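Local atomic coordinates of gamma-glutamyl-gamma-aminobutyraldehyde dehydrogenase (Burkholderia cenocepacia, PDB entry 4LIH), a protein that probably oxidises aldehydes, gamma-glutamyl-gamma-aminobutyraldehyde among them, to carboxylic acids with NAD(P)+ as electron acceptor. Residues 47-51 and 52-56; 62-65 and 66-70. All coordinates share one frame; numbering follows the deposited sequence. Where two conformers were deposited one is given.

Interaction 1 of 2, residues 47-51 and 52-56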
ATOM      1  N   CYS A  47     -19.192  39.265 -18.579  1.00 13.95           N
ATOM      2  CA  CYS A  47     -18.950  37.913 -19.004  1.00 13.59           C
ATOM      3  C   CYS A  47     -19.489  37.712 -20.409  1.00 13.86           C
ATOM      4  O   CYS A  47     -20.725  37.653 -20.643  1.00 13.64           O
ATOM      5  CB  CYS A  47     -19.616  36.985 -18.036  1.00 13.77           C
ATOM      6  SG  CYS A  47     -19.495  35.224 -18.427  1.00 13.47           S
ATOM      7  N   VAL A  48     -18.548  37.622 -21.345  1.00 13.93           N
ATOM      8  CA  VAL A  48     -18.841  37.610 -22.780  1.00 14.26           C
ATOM      9  C   VAL A  48     -18.710  36.200 -23.353  1.00 14.02           C
ATOM     10  O   VAL A  48     -17.867  35.424 -22.923  1.00 15.07           O
ATOM     11  CB  VAL A  48     -17.884  38.548 -23.552  1.00 14.68           C
ATOM     12  CG1 VAL A  48     -18.224  38.589 -25.034  1.00 14.91           C
ATOM     13  CG2 VAL A  48     -17.935  39.946 -22.977  1.00 14.84           C
ATOM     14  N   SER A  49     -19.615  35.844 -24.256  1.00 13.60           N
ATOM     15  CA  SER A  49     -19.604  34.549 -24.894  1.00 12.87           C
ATOM     16  C   SER A  49     -18.736  34.563 -26.141  1.00 12.73           C
ATOM     17  O   SER A  49     -18.895  35.427 -27.000  1.00 12.47           O
ATOM     18  CB  SER A  49     -21.020  34.176 -25.309  1.00 12.84           C
ATOM     19  OG  SER A  49     -21.066  32.850 -25.771  1.00 12.27           O
ATOM     20  N   PRO A  50     -17.870  33.561 -26.282  1.00 12.55           N
ATOM     21  CA  PRO A  50     -17.073  33.391 -27.485  1.00 12.68           C
ATOM     22  C   PRO A  50     -17.857  33.005 -28.732  1.00 13.10           C
ATOM     23  O   PRO A  50     -17.337  33.107 -29.838  1.00 12.95           O
ATOM     24  CB  PRO A  50     -16.119  32.239 -27.140  1.00 12.52           C
ATOM     25  CG  PRO A  50     -16.263  31.959 -25.686  1.00 12.40           C
ATOM     26  CD  PRO A  50     -17.479  32.650 -25.185  1.00 12.43           C
ATOM     27  N   ILE A  51     -19.088  32.577 -28.555  1.00 13.54           N
ATOM     28  CA  ILE A  51     -19.873  32.067 -29.647  1.00 14.34           C
ATOM     29  C   ILE A  51     -20.134  33.209 -30.609  1.00 14.66           C
ATOM     30  O   ILE A  51     -19.984  33.055 -31.828  1.00 14.20           O
ATOM     31  CB  ILE A  51     -21.224  31.497 -29.148  1.00 14.75           C
ATOM     32  CG1 ILE A  51     -20.954  30.261 -28.248  1.00 15.08           C
ATOM     33  CG2 ILE A  51     -22.121  31.124 -30.335  1.00 14.95           C
ATOM     34  CD1 ILE A  51     -22.171  29.826 -27.430  1.00 15.65           C
ATOM     35  N   ASP A  52     -20.516  34.345 -30.032  1.00 14.94           N
ATOM     36  CA  ASP A  52     -20.982  35.475 -30.834  1.00 15.75           C
ATOM     37  C   ASP A  52     -20.719  36.826 -30.205  1.00 16.38           C
ATOM     38  O   ASP A  52     -21.194  37.846 -30.714  1.00 16.67           O
ATOM     39  CB  ASP A  52     -22.479  35.285 -31.137  1.00 16.09           C
ATOM     40  CG  ASP A  52     -23.350  35.275 -29.891  1.00 16.24           C
ATOM     41  OD1 ASP A  52     -22.822  35.413 -28.751  1.00 15.84           O
ATOM     42  OD2 ASP A  52     -24.587  35.134 -30.078  1.00 16.81           O
ATOM     43  N   GLY A  53     -19.951  36.869 -29.120  1.00 16.85           N
ATOM     44  CA  GLY A  53     -19.706  38.137 -28.406  1.00 17.75           C
ATOM     45  C   GLY A  53     -20.819  38.671 -27.492  1.00 18.44           C
ATOM     46  O   GLY A  53     -20.669  39.750 -26.919  1.00 19.24           O
ATOM     47  N   ARG A  54     -21.916  37.928 -27.336  0.50 18.44           N
ATOM     48  CA  ARG A  54     -23.024  38.376 -26.484  0.50 18.44           C
ATOM     49  C   ARG A  54     -22.542  38.509 -25.037  0.50 18.17           C
ATOM     50  O   ARG A  54     -21.757  37.688 -24.564  0.50 17.64           O
ATOM     51  CB  ARG A  54     -24.248  37.425 -26.596  0.50 18.68           C
ATOM     52  CG  ARG A  54     -24.100  36.019 -25.992  0.50 18.46           C
ATOM     53  CD  ARG A  54     -25.289  35.082 -26.269  0.50 18.78           C
ATOM     54  NE  ARG A  54     -25.039  34.121 -27.339  0.50 18.74           N
ATOM     55  CZ  ARG A  54     -25.699  32.971 -27.511  0.50 18.70           C
ATOM     56  NH1 ARG A  54     -26.641  32.575 -26.668  0.50 18.48           N
ATOM     57  NH2 ARG A  54     -25.384  32.182 -28.526  0.50 18.48           N
ATOM     58  N   VAL A  55     -22.997  39.551 -24.339  1.00 18.26           N
ATOM     59  CA  VAL A  55     -22.727  39.682 -22.902  1.00 17.08           C
ATOM     60  C   VAL A  55     -23.716  38.814 -22.153  1.00 16.27           C
ATOM     61  O   VAL A  55     -24.916  39.068 -22.158  1.00 16.14           O
ATOM     62  CB  VAL A  55     -22.817  41.146 -22.427  1.00 17.47           C
ATOM     63  CG1 VAL A  55     -22.661  41.226 -20.916  1.00 17.57           C
ATOM     64  CG2 VAL A  55     -21.741  41.986 -23.107  1.00 17.60           C
ATOM     65  N   LEU A  56     -23.227  37.772 -21.492  1.00 14.96           N
ATOM     66  CA  LEU A  56     -24.109  36.836 -20.829  1.00 14.19           C
ATOM     67  C   LEU A  56     -24.601  37.358 -19.493  1.00 14.37           C
ATOM     68  O   LEU A  56     -25.713  37.084 -19.089  1.00 13.88           O
ATOM     69  CB  LEU A  56     -23.377  35.522 -20.561  1.00 13.77           C
ATOM     70  CG  LEU A  56     -22.876  34.820 -21.822  1.00 13.27           C
ATOM     71  CD1 LEU A  56     -21.851  33.793 -21.402  1.00 12.92           C
ATOM     72  CD2 LEU A  56     -24.049  34.190 -22.592  1.00 13.15           C
TER
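The turn of a beta hairpin joins residues 47-51 to 52-56, linking the antiparallel strands 44-48 and 55-60, and Ser49 and Arg54 hold its two arms together. Ser49 N gives a nearly straight hydrogen bond to Arg54 O (2.8 Å, 167° at the hydrogen), while one step outward Leu56 N reaches Cys47 O at 2.6 Å. Between these bonds Val48 and Val55 form a non-hydrogen-bonded pair, and their branched side chains meet on one exposed face through CG2 and CG2, 4.3 Å apart. The other face turns toward the body of the protein and is largely apolar: Leu56 CD1 lies beside Cys47 SG and the CB of Ser49, and Leu115 of helix 106-117 and Leu206 of helix 206-218 pack against Leu56. Past the strands, Pro50 and Ile51 carry the chain round the bend, and Gly53 N closes it on Ser49 O. Glycine suits this place because its positive phi (78°) would press a beta carbon against the carbonyl oxygen before it. Ser49 OG is hydrogen-bonded to Leu115 O, tying the turn to helix 106-117; Ile51 N adds only a weak bond to the same hydroxyl.

Asp52 builds an Asx turn inside the loop. With its CG between the backbone N and the carbonyl carbon (chi1 63°), the carboxylate folds back over the following residues, and OD1 accepts from Arg54 N. In one of its two conformers the chain of Arg54 bends at chi3 and returns to the same oxygen, making a salt bridge, while NH2 rests 3.9 Å from Ile51 CG2. In that conformer Asp52 OD1 is gripped from opposite faces of its plane, by Arg54 N at 3.0 Å and by Arg54 NE at 2.9 Å, the latter on the syn side.

Interaction 2 of 2, residues 62-65 and 66-70; sequences CGEA and DVNAA
Cys62 and Gly63 meet Asp66 where the chain enters helix 64-80. Gly63 N points almost straight at Asp66 OD2 (3.2 Å, 173° at the hydrogen), which receives it on its anti lone pair. With chi1 at -46°, Asp66 CG stands anti to its own carbonyl carbon, a turn that swings the carboxylate back toward the start of the helix. Cys62 SG lies alongside, 3.7 Å from Asp66 CB; its small, weakly polar thiol suits this buried spot. Gly63 O then takes Val67 N at 3.0 Å, the first of a run continued by Asn68 N to Glu64 O and Ala69 N to Ala65 O.

Toward the surface, Glu64 and Asn68, one turn apart, hold their carboxylate and amide planes nearly perpendicular (87°). Two waters join them: one donates to Glu64 OE2 and accepts from Asn68 ND2, both at 2.6 Å, while the other donates to Asn68 OD1 and, weakly, to Glu64 OE2.

Farther out, His40 N binds Asp66 OD1, so the carboxylate also ties in the 39-40 loop, and His241 NE2 holds Asn68 OD1. Val67 packs on Pro234 and Leu238 of helix 232-240. With Gly63 as N-cap and the N3 side chain, Asp66, accepting the N-cap amide, this is the reciprocal half of a capping box at a helix N terminus.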
ATOM      1  N   CYS A  62     -13.903  40.615  -8.105  1.00 12.93           N
ATOM      2  CA  CYS A  62     -13.380  40.675  -6.756  1.00 13.24           C
ATOM      3  C   CYS A  62     -12.003  41.271  -6.627  1.00 13.63           C
ATOM      4  O   CYS A  62     -11.134  41.136  -7.486  1.00 13.68           O
ATOM      5  CB  CYS A  62     -13.436  39.301  -6.060  1.00 13.03           C
ATOM      6  SG  CYS A  62     -15.149  38.758  -5.825  1.00 13.10           S
ATOM      7  N   GLY A  63     -11.818  41.945  -5.510  1.00 14.73           N
ATOM      8  CA  GLY A  63     -10.524  42.477  -5.134  1.00 15.61           C
ATOM      9  C   GLY A  63     -10.174  42.020  -3.739  1.00 16.55           C
ATOM     10  O   GLY A  63     -10.663  40.987  -3.255  1.00 16.16           O
ATOM     11  N   GLU A  64      -9.290  42.773  -3.089  1.00 17.75           N
ATOM     12  CA  GLU A  64      -8.774  42.348  -1.802  1.00 18.53           C
ATOM     13  C   GLU A  64      -9.819  42.218  -0.701  1.00 17.56           C
ATOM     14  O   GLU A  64      -9.766  41.272   0.096  1.00 17.18           O
ATOM     15  CB  GLU A  64      -7.589  43.233  -1.373  1.00 20.71           C
ATOM     16  CG  GLU A  64      -6.745  42.540  -0.335  1.00 23.20           C
ATOM     17  CD  GLU A  64      -5.440  43.225  -0.040  1.00 26.52           C
ATOM     18  OE1 GLU A  64      -4.834  43.864  -0.951  1.00 27.14           O
ATOM     19  OE2 GLU A  64      -5.037  43.105   1.139  1.00 29.69           O
ATOM     20  N   ALA A  65     -10.807  43.098  -0.634  1.00 17.17           N
ATOM     21  CA  ALA A  65     -11.760  42.974   0.463  1.00 16.99           C
ATOM     22  C   ALA A  65     -12.431  41.622   0.371  1.00 16.24           C
ATOM     23  O   ALA A  65     -12.593  40.923   1.372  1.00 15.99           O
ATOM     24  CB  ALA A  65     -12.812  44.084   0.446  1.00 17.68           C
ATOM     25  N   ASP A  66     -12.807  41.255  -0.849  1.00 15.39           N
ATOM     26  CA  ASP A  66     -13.548  40.005  -1.081  1.00 15.24           C
ATOM     27  C   ASP A  66     -12.702  38.749  -0.915  1.00 14.15           C
ATOM     28  O   ASP A  66     -13.171  37.771  -0.350  1.00 13.70           O
ATOM     29  CB  ASP A  66     -14.188  40.005  -2.470  1.00 15.48           C
ATOM     30  CG  ASP A  66     -14.897  41.315  -2.788  1.00 16.37           C
ATOM     31  OD1 ASP A  66     -15.958  41.526  -2.251  1.00 18.18           O
ATOM     32  OD2 ASP A  66     -14.374  42.151  -3.553  1.00 17.68           O
ATOM     33  N   VAL A  67     -11.474  38.766  -1.436  1.00 13.63           N
ATOM     34  CA  VAL A  67     -10.525  37.658  -1.203  1.00 13.10           C
ATOM     35  C   VAL A  67     -10.358  37.508   0.310  1.00 13.16           C
ATOM     36  O   VAL A  67     -10.459  36.395   0.834  1.00 12.59           O
ATOM     37  CB  VAL A  67      -9.159  37.898  -1.849  1.00 13.02           C
ATOM     38  CG1 VAL A  67      -8.120  36.914  -1.312  1.00 12.93           C
ATOM     39  CG2 VAL A  67      -9.272  37.755  -3.367  1.00 13.04           C
ATOM     40  N   ASN A  68     -10.158  38.624   1.023  1.00 12.95           N
ATOM     41  CA  ASN A  68      -9.959  38.527   2.462  1.00 13.06           C
ATOM     42  C   ASN A  68     -11.175  37.960   3.192  1.00 12.87           C
ATOM     43  O   ASN A  68     -11.006  37.156   4.100  1.00 13.04           O
ATOM     44  CB  ASN A  68      -9.572  39.862   3.086  1.00 13.46           C
ATOM     45  CG  ASN A  68      -8.120  40.215   2.883  1.00 13.79           C
ATOM     46  OD1 ASN A  68      -7.260  39.395   2.497  1.00 13.39           O
ATOM     47  ND2 ASN A  68      -7.831  41.479   3.150  1.00 14.08           N
ATOM     48  N   ALA A  69     -12.395  38.355   2.784  1.00 12.65           N
ATOM     49  CA  ALA A  69     -13.598  37.786   3.376  1.00 12.45           C
ATOM     50  C   ALA A  69     -13.692  36.250   3.163  1.00 12.09           C
ATOM     51  O   ALA A  69     -14.039  35.499   4.109  1.00 11.97           O
ATOM     52  CB  ALA A  69     -14.835  38.472   2.827  1.00 12.64           C
ATOM     53  N   ALA A  70     -13.351  35.804   1.937  1.00 11.50           N
ATOM     54  CA  ALA A  70     -13.392  34.386   1.556  1.00 11.11           C
ATOM     55  C   ALA A  70     -12.374  33.596   2.359  1.00 10.76           C
ATOM     56  O   ALA A  70     -12.697  32.584   2.933  1.00 10.54           O
ATOM     57  CB  ALA A  70     -13.128  34.227   0.071  1.00 11.07           C
TER
HETATM   58  O   HOH W   1      -4.886  39.962   0.879  1.00 16.45           O
HETATM   59  O   HOH W   2      -5.755  43.060   3.592  1.00 34.69           O

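In the fold
From the N terminus, interaction 1 comes first, closing the loop between strands 44-48 and 55-60. Strand 55-60 then runs on to interaction 2, where helix 64-80 begins. The two contacts stand in series: neither nests within the other nor crosses it, and each is made by one unbroken run of chain. Their centres are 26 Å apart and their nearest atoms about 12 Å, so they do not touch. Residues 47-56 set the hairpin against helices 106-117 and 206-218, whereas 62-70 seat the helix start against helix 232-240 and strand 30-32. Strand 55-60 thus connects two separately braced parts of the aldehyde dehydrogenase fold, away from the predicted active-site Glu274.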